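Local coordinates for possible substrate binding protein of ABC transporter system (Rhodopseudomonas palustris, PDB 3N0X), which probably binds branched-chain amino acids or related ligands in the periplasm and hands them to an ABC transporter for uptake, at residues L5-I10 / M293-A298; V135-Q140 / I204-W209; V142-L147 / A159-A164. All coordinates share one frame; numbering follows the deposited sequence.

Interaction 1: residues L5-I10 / M293-A298; sequences LKIALI and MAVVTA
Ile7 and Val295 meet tip to tip, a strand side chain reaching out from its sheet and a helix side chain reaching in. From CB, Ile7 divides into two branches. CG2 stays 4.9 Å from Val295 CG2. The other branch advances on the helix: CG1 comes within 4.2 Å of Val295 CG1, and the extended chain (chi2 169°) carries CD1 on to 3.7 Å from Val295 CG1, the closest approach between the two segments. Val295 receives it with the methyl that lies anti to its own backbone N (chi1 171°). Strand 5-11 is an inner strand of a largely parallel sheet, set between strands 45-53 and 76-79, and helix 283-302 lies against one of its faces, giving the helix-on-sheet layering of a lobe of the type I periplasmic binding proteins. Residues alternate along a strand, and Leu5, two positions before Ile7, therefore adds a looser touch on the same side, its CD2 standing 4.4 Å from Val295 CG1. Branched aliphatic residues suit this place because their methyls fill a buried interface between helix and sheet. Leu32 of helix 18-35 touches both Ile7 and Val296, so a second helix borders the contact. On the helix, Thr297 turns its hydroxyl back on its own backbone: OG1 donates to Met293 O (a selenomethionine) at 2.7 Å, while Thr297 N reaches the same oxygen from the opposite face of the carbonyl plane.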
ATOM      1  N   LEU A   5      -8.439  19.702 -18.142  1.00 29.24           N
ATOM      2  CA  LEU A   5      -7.484  18.747 -17.552  1.00 24.86           C
ATOM      3  C   LEU A   5      -8.291  17.466 -17.364  1.00 23.43           C
ATOM      4  O   LEU A   5      -9.182  17.375 -16.496  1.00 21.57           O
ATOM      5  CB  LEU A   5      -6.823  19.212 -16.248  1.00 23.26           C
ATOM      6  CG  LEU A   5      -6.017  18.136 -15.477  1.00 24.39           C
ATOM      7  CD1 LEU A   5      -4.960  17.456 -16.357  1.00 28.24           C
ATOM      8  CD2 LEU A   5      -5.336  18.691 -14.203  1.00 20.84           C
ATOM      9  N   LYS A   6      -8.030  16.488 -18.231  1.00 21.22           N
ATOM     10  CA  LYS A   6      -8.810  15.267 -18.269  0.50 20.77           C
ATOM     11  C   LYS A   6      -8.037  14.143 -17.599  1.00 18.82           C
ATOM     12  O   LYS A   6      -6.991  13.753 -18.082  1.00 19.17           O
ATOM     13  CB  LYS A   6      -9.118  14.895 -19.731  0.50 21.97           C
ATOM     14  CG  LYS A   6      -9.988  15.916 -20.439  0.50 22.09           C
ATOM     15  N   ILE A   7      -8.561  13.641 -16.489  1.00 17.23           N
ATOM     16  CA  ILE A   7      -7.931  12.550 -15.716  1.00 17.14           C
ATOM     17  C   ILE A   7      -8.777  11.308 -15.834  1.00 18.48           C
ATOM     18  O   ILE A   7      -9.962  11.335 -15.564  1.00 19.68           O
ATOM     19  CB  ILE A   7      -7.822  12.931 -14.207  1.00 17.11           C
ATOM     20  CG1 ILE A   7      -7.033  14.222 -14.045  1.00 18.33           C
ATOM     21  CG2 ILE A   7      -7.184  11.791 -13.387  1.00 16.28           C
ATOM     22  CD1 ILE A   7      -7.105  14.840 -12.608  1.00 19.58           C
ATOM     23  N   ALA A   8      -8.154  10.220 -16.274  1.00 16.64           N
ATOM     24  CA  ALA A   8      -8.810   8.946 -16.360  1.00 16.62           C
ATOM     25  C   ALA A   8      -8.517   8.133 -15.109  1.00 16.53           C
ATOM     26  O   ALA A   8      -7.371   8.037 -14.704  1.00 18.62           O
ATOM     27  CB  ALA A   8      -8.329   8.158 -17.622  1.00 18.88           C
ATOM     28  N   LEU A   9      -9.555   7.575 -14.494  1.00 14.59           N
ATOM     29  CA  LEU A   9      -9.390   6.624 -13.424  1.00 14.38           C
ATOM     30  C   LEU A   9      -9.796   5.240 -13.913  1.00 15.58           C
ATOM     31  O   LEU A   9     -10.955   5.017 -14.314  1.00 16.70           O
ATOM     32  CB  LEU A   9     -10.260   6.989 -12.208  1.00 14.52           C
ATOM     33  CG  LEU A   9     -10.303   5.933 -11.092  1.00 15.81           C
ATOM     34  CD1 LEU A   9      -8.914   5.786 -10.437  1.00 14.91           C
ATOM     35  CD2 LEU A   9     -11.410   6.293 -10.060  1.00 16.67           C
ATOM     36  N   ILE A  10      -8.853   4.300 -13.887  1.00 14.46           N
ATOM     37  CA  ILE A  10      -9.125   2.919 -14.262  1.00 15.06           C
ATOM     38  C   ILE A  10      -9.227   2.203 -12.934  1.00 15.54           C
ATOM     39  O   ILE A  10      -8.361   2.339 -12.083  1.00 14.66           O
ATOM     40  CB  ILE A  10      -7.974   2.325 -15.085  1.00 15.16           C
ATOM     41  CG1 ILE A  10      -7.511   3.274 -16.199  1.00 16.75           C
ATOM     42  CG2 ILE A  10      -8.338   0.944 -15.680  1.00 14.49           C
ATOM     43  CD1 ILE A  10      -8.568   3.763 -17.154  1.00 17.09           C
HETATM   44  N   MSE A 293      -3.434  14.442  -5.436  1.00 12.52           N
HETATM   45  CA  MSE A 293      -2.455  15.440  -5.089  1.00 12.25           C
HETATM   46  C   MSE A 293      -1.219  15.383  -5.984  1.00 13.95           C
HETATM   47  O   MSE A 293      -0.655  16.420  -6.361  1.00 15.91           O
HETATM   48  CB  MSE A 293      -2.037  15.312  -3.624  1.00 13.44           C
HETATM   49  CG  MSE A 293      -3.109  15.642  -2.657  1.00 13.72           C
HETATM   50 SE   MSE A 293      -3.748  17.443  -2.625  0.75 14.17          SE
HETATM   51  CE  MSE A 293      -2.146  18.324  -2.044  1.00 17.78           C
ATOM     52  N   ALA A 294      -0.790  14.175  -6.336  1.00 13.79           N
ATOM     53  CA  ALA A 294       0.318  14.017  -7.269  1.00 13.29           C
ATOM     54  C   ALA A 294      -0.001  14.684  -8.628  1.00 13.53           C
ATOM     55  O   ALA A 294       0.814  15.416  -9.181  1.00 14.40           O
ATOM     56  CB  ALA A 294       0.626  12.548  -7.475  1.00 14.23           C
ATOM     57  N   VAL A 295      -1.199  14.446  -9.162  1.00 12.92           N
ATOM     58  CA  VAL A 295      -1.579  15.008 -10.476  1.00 13.60           C
ATOM     59  C   VAL A 295      -1.620  16.526 -10.417  1.00 14.19           C
ATOM     60  O   VAL A 295      -1.047  17.195 -11.281  1.00 14.63           O
ATOM     61  CB  VAL A 295      -2.943  14.443 -10.989  1.00 14.62           C
ATOM     62  CG1 VAL A 295      -3.402  15.228 -12.259  1.00 18.14           C
ATOM     63  CG2 VAL A 295      -2.866  12.944 -11.261  1.00 17.06           C
ATOM     64  N   VAL A 296      -2.271  17.107  -9.405  1.00 14.21           N
ATOM     65  CA  VAL A 296      -2.416  18.544  -9.348  1.00 14.11           C
ATOM     66  C   VAL A 296      -1.039  19.198  -9.150  1.00 14.56           C
ATOM     67  O   VAL A 296      -0.728  20.193  -9.794  1.00 16.59           O
ATOM     68  CB  VAL A 296      -3.400  18.963  -8.259  1.00 15.23           C
ATOM     69  CG1 VAL A 296      -3.330  20.493  -8.017  1.00 19.17           C
ATOM     70  CG2 VAL A 296      -4.817  18.512  -8.643  1.00 15.49           C
ATOM     71  N   THR A 297      -0.202  18.633  -8.281  1.00 14.16           N
ATOM     72  CA  THR A 297       1.116  19.181  -8.007  1.00 14.65           C
ATOM     73  C   THR A 297       1.987  19.117  -9.292  1.00 14.07           C
ATOM     74  O   THR A 297       2.678  20.098  -9.613  1.00 15.66           O
ATOM     75  CB  THR A 297       1.751  18.416  -6.870  1.00 15.57           C
ATOM     76  OG1 THR A 297       0.898  18.500  -5.714  1.00 14.99           O
ATOM     77  CG2 THR A 297       3.128  18.969  -6.524  1.00 14.20           C
ATOM     78  N   ALA A 298       1.876  18.009 -10.040  1.00 15.59           N
ATOM     79  CA  ALA A 298       2.647  17.845 -11.292  1.00 16.03           C
ATOM     80  C   ALA A 298       2.234  18.842 -12.358  1.00 17.01           C
ATOM     81  O   ALA A 298       3.107  19.500 -12.992  1.00 16.81           O
ATOM     82  CB  ALA A 298       2.518  16.439 -11.843  1.00 15.28           C
TER

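Interaction 2: residues V135-Q140 / I204-W209; sequences VAIGKQ and IIWVIW
Ile137, the last helical residue of 126-137, places its CA 8.7 Å from the CA of Ile204 in strand 202-207, and Gly138 then departs from helical backbone angles as the chain turns into a loop. Ile137 carries the whole contact from the helix side, and its tip does the work: CD1 lies 3.9 Å from Trp206 CD1 and 4.1 Å from Trp206 CB, while a third approach, to Ile204 CG2, measures 4.2 Å. The methyl thus settles between Ile204 and Trp206, two side chains on the same face of the strand. Its course is set by an unusual torsion, with CG1 in the crowded position between backbone N and carbonyl carbon (chi1 72°) and CD1 extended beyond it. The isoleucine and the indole cross at roughly a right angle, so the slender aliphatic tip meets CB and the CD1 corner of the five-membered ring obliquely. Trp206 is also held at its polar end: NE1 hydrogen-bonds to Asn133 OD1, one turn earlier in the same helix as Ile137. A tryptophan suits this position because it fills a wide hydrophobic layer and still has an N-H to tie itself to the helix. Beyond the helix end, Lys139 folds back and NZ donates to Ala136 O at 3.0 Å, tilted 29° from the carbonyl plane, which satisfies a carbonyl of the last turn. Strand 202-207 is an inner strand of a parallel sheet, and a helix laid on it through alternate strand residues is the alpha/beta layering of a Rossmann-like lobe in type I periplasmic binding proteins.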
ATOM      1  N   VAL A 135      11.643  -2.885   9.927  1.00 12.66           N
ATOM      2  CA  VAL A 135      12.145  -1.708  10.608  1.00 13.87           C
ATOM      3  C   VAL A 135      11.320  -1.456  11.891  1.00 13.75           C
ATOM      4  O   VAL A 135      11.891  -1.043  12.931  1.00 15.94           O
ATOM      5  CB  VAL A 135      12.128  -0.483   9.651  1.00 13.86           C
ATOM      6  CG1 VAL A 135      12.371   0.828  10.400  1.00 15.28           C
ATOM      7  CG2 VAL A 135      13.140  -0.716   8.505  1.00 16.15           C
ATOM      8  N   ALA A 136      10.018  -1.739  11.850  1.00 12.97           N
ATOM      9  CA  ALA A 136       9.175  -1.535  13.011  1.00 13.63           C
ATOM     10  C   ALA A 136       9.583  -2.466  14.168  1.00 14.09           C
ATOM     11  O   ALA A 136       9.789  -1.994  15.301  1.00 15.78           O
ATOM     12  CB  ALA A 136       7.697  -1.792  12.655  1.00 13.20           C
ATOM     13  N   ILE A 137       9.728  -3.766  13.885  1.00 13.04           N
ATOM     14  CA  ILE A 137       9.870  -4.736  14.971  1.00 12.98           C
ATOM     15  C   ILE A 137      11.293  -5.206  15.242  1.00 14.89           C
ATOM     16  O   ILE A 137      11.569  -5.818  16.254  1.00 15.65           O
ATOM     17  CB  ILE A 137       8.943  -5.952  14.755  1.00 13.66           C
ATOM     18  CG1 ILE A 137       9.434  -6.860  13.606  1.00 14.37           C
ATOM     19  CG2 ILE A 137       7.491  -5.465  14.492  1.00 15.39           C
ATOM     20  CD1 ILE A 137       8.582  -8.165  13.427  1.00 13.56           C
ATOM     21  N   GLY A 138      12.189  -4.942  14.310  1.00 15.24           N
ATOM     22  CA  GLY A 138      13.584  -5.374  14.447  1.00 17.62           C
ATOM     23  C   GLY A 138      14.408  -4.475  15.338  1.00 18.89           C
ATOM     24  O   GLY A 138      14.586  -3.292  15.065  1.00 18.74           O
ATOM     25  N   LYS A 139      14.909  -5.023  16.424  1.00 18.62           N
ATOM     26  CA  LYS A 139      15.786  -4.265  17.323  1.00 19.09           C
ATOM     27  C   LYS A 139      16.762  -5.248  17.941  1.00 19.73           C
ATOM     28  O   LYS A 139      16.579  -6.479  17.889  1.00 18.37           O
ATOM     29  CB  LYS A 139      14.968  -3.615  18.458  1.00 20.84           C
ATOM     30  CG  LYS A 139      13.688  -2.831  18.031  1.00 29.55           C
ATOM     31  CD  LYS A 139      13.957  -1.482  17.360  1.00 33.19           C
ATOM     32  CE  LYS A 139      12.779  -1.050  16.486  1.00 30.90           C
ATOM     33  NZ  LYS A 139      11.561  -0.639  17.278  1.00 34.35           N
ATOM     34  N   GLN A 140      17.795  -4.703  18.570  1.00 21.11           N
ATOM     35  CA  GLN A 140      18.694  -5.536  19.332  1.00 21.92           C
ATOM     36  C   GLN A 140      17.890  -6.269  20.422  1.00 20.81           C
ATOM     37  O   GLN A 140      16.973  -5.709  21.032  1.00 22.03           O
ATOM     38  CB  GLN A 140      19.772  -4.642  19.978  1.00 27.15           C
ATOM     39  CG  GLN A 140      20.890  -5.438  20.562  1.00 34.48           C
ATOM     40  CD  GLN A 140      21.677  -6.195  19.493  1.00 44.97           C
ATOM     41  OE1 GLN A 140      22.253  -5.585  18.582  1.00 51.40           O
ATOM     42  NE2 GLN A 140      21.706  -7.523  19.603  1.00 48.58           N
ATOM     43  N   ILE A 204       9.564 -13.311  18.302  1.00 14.18           N
ATOM     44  CA  ILE A 204       8.429 -12.895  17.479  1.00 13.23           C
ATOM     45  C   ILE A 204       8.308 -13.794  16.251  1.00 13.21           C
ATOM     46  O   ILE A 204       9.322 -14.072  15.597  1.00 13.68           O
ATOM     47  CB  ILE A 204       8.578 -11.449  16.989  1.00 11.63           C
ATOM     48  CG1 ILE A 204       8.851 -10.472  18.157  1.00 14.35           C
ATOM     49  CG2 ILE A 204       7.300 -11.001  16.206  1.00 14.44           C
ATOM     50  CD1 ILE A 204       9.152  -9.009  17.700  1.00 15.12           C
ATOM     51  N   ILE A 205       7.102 -14.256  15.962  1.00 12.56           N
ATOM     52  CA  ILE A 205       6.777 -14.904  14.681  1.00 11.20           C
ATOM     53  C   ILE A 205       6.147 -13.793  13.859  1.00 11.94           C
ATOM     54  O   ILE A 205       5.089 -13.261  14.250  1.00 13.21           O
ATOM     55  CB  ILE A 205       5.792 -16.099  14.825  1.00 12.26           C
ATOM     56  CG1 ILE A 205       6.451 -17.220  15.652  1.00 12.70           C
ATOM     57  CG2 ILE A 205       5.330 -16.560  13.446  1.00 10.37           C
ATOM     58  CD1 ILE A 205       5.467 -18.284  16.103  1.00 12.81           C
ATOM     59  N   TRP A 206       6.745 -13.468  12.713  1.00 11.11           N
ATOM     60  CA  TRP A 206       6.189 -12.475  11.789  1.00 10.79           C
ATOM     61  C   TRP A 206       5.557 -13.228  10.621  1.00 12.00           C
ATOM     62  O   TRP A 206       6.200 -14.070   9.987  1.00 12.63           O
ATOM     63  CB  TRP A 206       7.249 -11.462  11.309  1.00 10.98           C
ATOM     64  CG  TRP A 206       6.655 -10.417  10.453  1.00 10.64           C
ATOM     65  CD1 TRP A 206       5.931  -9.358  10.886  1.00 13.06           C
ATOM     66  CD2 TRP A 206       6.710 -10.300   9.023  1.00 12.84           C
ATOM     67  NE1 TRP A 206       5.515  -8.583   9.825  1.00 13.25           N
ATOM     68  CE2 TRP A 206       5.983  -9.124   8.665  1.00 12.58           C
ATOM     69  CE3 TRP A 206       7.301 -11.054   8.008  1.00 15.90           C
ATOM     70  CZ2 TRP A 206       5.839  -8.704   7.339  1.00 14.50           C
ATOM     71  CZ3 TRP A 206       7.148 -10.621   6.675  1.00 17.86           C
ATOM     72  CH2 TRP A 206       6.428  -9.452   6.367  1.00 13.92           C
ATOM     73  N   VAL A 207       4.290 -12.923  10.355  1.00 12.03           N
ATOM     74  CA  VAL A 207       3.529 -13.590   9.318  1.00 13.00           C
ATOM     75  C   VAL A 207       3.290 -12.640   8.138  1.00 12.69           C
ATOM     76  O   VAL A 207       2.965 -11.436   8.315  1.00 13.47           O
ATOM     77  CB  VAL A 207       2.200 -14.064   9.879  1.00 12.91           C
ATOM     78  CG1 VAL A 207       1.380 -14.837   8.807  1.00 12.64           C
ATOM     79  CG2 VAL A 207       2.419 -14.984  11.102  1.00 13.96           C
ATOM     80  N   ILE A 208       3.433 -13.183   6.932  1.00 12.43           N
ATOM     81  CA  ILE A 208       3.015 -12.497   5.730  1.00 11.65           C
ATOM     82  C   ILE A 208       2.044 -13.481   5.057  1.00 11.62           C
ATOM     83  O   ILE A 208       2.377 -14.652   4.845  1.00 13.23           O
ATOM     84  CB  ILE A 208       4.173 -12.047   4.797  1.00 13.09           C
ATOM     85  CG1 ILE A 208       3.604 -11.440   3.507  1.00 13.75           C
ATOM     86  CG2 ILE A 208       5.111 -13.208   4.489  1.00 13.54           C
ATOM     87  CD1 ILE A 208       4.649 -10.810   2.588  1.00 16.24           C
ATOM     88  N   TRP A 209       0.855 -13.009   4.726  1.00 14.35           N
ATOM     89  CA  TRP A 209      -0.180 -13.913   4.208  1.00 15.25           C
ATOM     90  C   TRP A 209      -1.160 -13.115   3.336  1.00 19.11           C
ATOM     91  O   TRP A 209      -1.565 -12.012   3.702  1.00 20.01           O
ATOM     92  CB  TRP A 209      -0.938 -14.580   5.363  1.00 16.66           C
ATOM     93  CG  TRP A 209      -1.558 -15.880   5.011  1.00 18.18           C
ATOM     94  CD1 TRP A 209      -2.834 -16.103   4.558  1.00 19.83           C
ATOM     95  CD2 TRP A 209      -0.930 -17.168   5.066  1.00 14.53           C
ATOM     96  NE1 TRP A 209      -3.039 -17.448   4.363  1.00 19.57           N
ATOM     97  CE2 TRP A 209      -1.892 -18.131   4.663  1.00 18.29           C
ATOM     98  CE3 TRP A 209       0.336 -17.612   5.458  1.00 18.20           C
ATOM     99  CZ2 TRP A 209      -1.604 -19.477   4.602  1.00 20.02           C
ATOM    100  CZ3 TRP A 209       0.611 -18.940   5.415  1.00 18.76           C
ATOM    101  CH2 TRP A 209      -0.349 -19.876   4.973  1.00 20.39           C
TER

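Interaction 3: residues V142-L147 / A159-A164; sequences VTIATL and AAFKEA
Phe161 packs on Ile144 and Thr146 in an apolar contact between a helix and the strand before it, inside the beta-alpha-beta unit formed by strand 142-149, helix 152-165 and strand 171-178. This unit belongs to the parallel sheet of one lobe of the periplasmic binding protein fold. The helix lies against the sheet, the CA atoms of Thr146 and Lys162 standing 9.3 Å apart, and the phenyl ring bridges much of the gap. With CG anti to the backbone N (chi1 177°), the ring is thrust from the helix toward the strand and enters with its CE1 and CZ atoms leading. Ile144 comes from the opposite direction and meets it at the edge, near the ring plane: CG2 is 4.0 Å from CE1 of Phe161. Thr146 runs past the ring the other way, its methyl CG2 lying 3.8 Å from Phe161 CE1 at an oblique approach. Both strand residues are beta-branched, a type well suited to strands, and each offers a methyl to the aromatic ring. A third wall is aromatic, since Trp206 of the neighbouring strand 202-207 stacks with Phe161, and Ala134 of helix 126-137 touches it as well. Were Phe161 replaced by an alanine, a gap would probably open between helix and sheet, leaving the methyls of Ile144 and Thr146 without their partner and the indole of Trp206 without its stack. The next helix residue, Lys162, is exposed and forms a salt bridge through NZ with Glu175 of strand 171-178, linking the helix to the strand that follows it. Farther out on the isoleucine, CD1 also reaches the ring, at 4.1 Å from Phe161 CZ.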
ATOM      1  N   VAL A 142      15.970  -8.969  19.863  1.00 18.87           N
ATOM      2  CA  VAL A 142      14.810  -9.594  19.235  1.00 16.78           C
ATOM      3  C   VAL A 142      15.254 -10.713  18.282  1.00 17.56           C
ATOM      4  O   VAL A 142      16.194 -10.532  17.501  1.00 16.41           O
ATOM      5  CB  VAL A 142      14.018  -8.559  18.428  1.00 16.00           C
ATOM      6  CG1 VAL A 142      12.878  -9.218  17.635  1.00 15.91           C
ATOM      7  CG2 VAL A 142      13.465  -7.444  19.347  1.00 17.50           C
ATOM      8  N   THR A 143      14.560 -11.862  18.355  1.00 16.69           N
ATOM      9  CA  THR A 143      14.741 -12.963  17.410  1.00 16.38           C
ATOM     10  C   THR A 143      13.401 -13.202  16.745  1.00 16.07           C
ATOM     11  O   THR A 143      12.384 -13.261  17.434  1.00 14.76           O
ATOM     12  CB  THR A 143      15.222 -14.248  18.109  1.00 17.67           C
ATOM     13  OG1 THR A 143      16.429 -13.928  18.844  1.00 18.04           O
ATOM     14  CG2 THR A 143      15.522 -15.381  17.087  1.00 17.98           C
ATOM     15  N   ILE A 144      13.429 -13.369  15.413  1.00 15.35           N
ATOM     16  CA  ILE A 144      12.256 -13.504  14.594  1.00 14.60           C
ATOM     17  C   ILE A 144      12.290 -14.831  13.828  1.00 14.69           C
ATOM     18  O   ILE A 144      13.343 -15.293  13.389  1.00 15.17           O
ATOM     19  CB  ILE A 144      12.156 -12.319  13.616  1.00 15.07           C
ATOM     20  CG1 ILE A 144      11.873 -11.064  14.444  1.00 20.04           C
ATOM     21  CG2 ILE A 144      11.035 -12.525  12.578  1.00 15.20           C
ATOM     22  CD1 ILE A 144      12.178  -9.820  13.784  1.00 22.32           C
ATOM     23  N   ALA A 145      11.120 -15.477  13.713  1.00 13.35           N
ATOM     24  CA  ALA A 145      10.901 -16.531  12.745  1.00 11.44           C
ATOM     25  C   ALA A 145       9.791 -16.057  11.832  1.00 12.75           C
ATOM     26  O   ALA A 145       8.797 -15.455  12.305  1.00 12.56           O
ATOM     27  CB  ALA A 145      10.441 -17.849  13.427  1.00 12.15           C
ATOM     28  N   THR A 146       9.887 -16.374  10.549  1.00 13.42           N
ATOM     29  CA  THR A 146       8.862 -15.929   9.615  1.00 11.54           C
ATOM     30  C   THR A 146       8.000 -17.099   9.116  1.00 12.58           C
ATOM     31  O   THR A 146       8.458 -18.219   8.978  1.00 12.98           O
ATOM     32  CB  THR A 146       9.477 -15.182   8.392  1.00 11.93           C
ATOM     33  OG1 THR A 146      10.381 -16.040   7.686  1.00 12.96           O
ATOM     34  CG2 THR A 146      10.239 -13.845   8.832  1.00 14.28           C
ATOM     35  N   LEU A 147       6.733 -16.794   8.826  1.00 13.10           N
ATOM     36  CA  LEU A 147       5.821 -17.737   8.190  1.00 13.04           C
ATOM     37  C   LEU A 147       5.259 -17.025   6.969  1.00 12.80           C
ATOM     38  O   LEU A 147       4.758 -15.896   7.053  1.00 12.38           O
ATOM     39  CB  LEU A 147       4.673 -18.130   9.118  1.00 13.11           C
ATOM     40  CG  LEU A 147       3.544 -18.990   8.533  1.00 13.94           C
ATOM     41  CD1 LEU A 147       4.096 -20.332   8.045  1.00 15.45           C
ATOM     42  CD2 LEU A 147       2.433 -19.173   9.606  1.00 14.74           C
ATOM     43  N   ALA A 159      11.979 -12.107   1.634  1.00 14.51           N
ATOM     44  CA  ALA A 159      13.300 -11.671   1.206  1.00 15.04           C
ATOM     45  C   ALA A 159      13.546 -10.216   1.527  1.00 14.86           C
ATOM     46  O   ALA A 159      14.617  -9.829   2.020  1.00 15.56           O
ATOM     47  CB  ALA A 159      13.520 -11.962  -0.310  1.00 14.63           C
ATOM     48  N   ALA A 160      12.566  -9.368   1.235  1.00 14.45           N
ATOM     49  CA  ALA A 160      12.675  -7.919   1.497  1.00 13.83           C
ATOM     50  C   ALA A 160      12.773  -7.612   3.000  1.00 13.70           C
ATOM     51  O   ALA A 160      13.575  -6.787   3.456  1.00 14.88           O
ATOM     52  CB  ALA A 160      11.510  -7.177   0.854  1.00 12.77           C
ATOM     53  N   PHE A 161      11.927  -8.303   3.764  1.00 13.63           N
ATOM     54  CA  PHE A 161      11.938  -8.204   5.213  1.00 13.84           C
ATOM     55  C   PHE A 161      13.314  -8.568   5.768  1.00 13.64           C
ATOM     56  O   PHE A 161      13.837  -7.846   6.619  1.00 14.64           O
ATOM     57  CB  PHE A 161      10.813  -9.132   5.763  1.00 11.81           C
ATOM     58  CG  PHE A 161      10.715  -9.216   7.251  1.00 11.85           C
ATOM     59  CD1 PHE A 161      11.436 -10.163   7.962  1.00 12.57           C
ATOM     60  CD2 PHE A 161       9.829  -8.382   7.950  1.00 13.97           C
ATOM     61  CE1 PHE A 161      11.306 -10.261   9.346  1.00 13.36           C
ATOM     62  CE2 PHE A 161       9.668  -8.506   9.330  1.00 14.00           C
ATOM     63  CZ  PHE A 161      10.443  -9.426  10.041  1.00 14.26           C
ATOM     64  N   LYS A 162      13.862  -9.713   5.312  1.00 14.82           N
ATOM     65  CA  LYS A 162      15.141 -10.275   5.798  1.00 15.15           C
ATOM     66  C   LYS A 162      16.297  -9.321   5.526  1.00 16.37           C
ATOM     67  O   LYS A 162      17.122  -9.071   6.381  1.00 17.97           O
ATOM     68  CB  LYS A 162      15.386 -11.630   5.134  1.00 18.00           C
ATOM     69  CG  LYS A 162      16.721 -12.305   5.403  1.00 23.03           C
ATOM     70  CD  LYS A 162      16.672 -13.656   4.686  1.00 27.21           C
ATOM     71  CE  LYS A 162      17.888 -14.519   4.950  1.00 33.98           C
ATOM     72  NZ  LYS A 162      17.659 -15.836   4.278  1.00 35.25           N
ATOM     73  N   GLU A 163      16.309  -8.736   4.348  1.00 15.78           N
ATOM     74  CA  GLU A 163      17.370  -7.795   4.024  0.50 16.48           C
ATOM     75  C   GLU A 163      17.299  -6.547   4.917  1.00 16.85           C
ATOM     76  O   GLU A 163      18.337  -6.096   5.428  1.00 18.56           O
ATOM     77  CB  GLU A 163      17.366  -7.490   2.531  0.50 18.04           C
ATOM     78  CG  GLU A 163      18.409  -6.473   2.078  0.50 20.04           C
ATOM     79  CD  GLU A 163      19.866  -6.892   2.309  0.50 25.68           C
ATOM     80  OE1 GLU A 163      20.179  -8.107   2.387  0.50 28.55           O
ATOM     81  OE2 GLU A 163      20.714  -5.976   2.392  0.50 32.58           O
ATOM     82  N   ALA A 164      16.098  -5.974   5.122  1.00 15.78           N
ATOM     83  CA  ALA A 164      15.964  -4.844   6.037  1.00 14.81           C
ATOM     84  C   ALA A 164      16.297  -5.186   7.487  1.00 14.95           C
ATOM     85  O   ALA A 164      16.836  -4.368   8.240  1.00 17.47           O
ATOM     86  CB  ALA A 164      14.531  -4.235   5.940  1.00 16.46           C
TER

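Interactions 2 and 3 are neighbours in one lobe, their centres 6 Å apart, whereas interaction 1 lies about 36 Å from the centre of interaction 2, across the middle of the chain and in the other lobe. Strands 142-149 and 202-207 are adjacent in the same parallel sheet, joined by backbone bonds such as Trp206 N to Ala145 O (2.9 Å), and Ile204 CD1 packs 3.7 Å from Val142 CG1. Along the chain, interaction 3 is nested within interaction 2, and both within interaction 1, whose helix 283-302 returns to the sheet of the N-terminal strand. That the chain leaves this lobe and returns to it is consistent with a two-lobed binding protein that closes around its ligand.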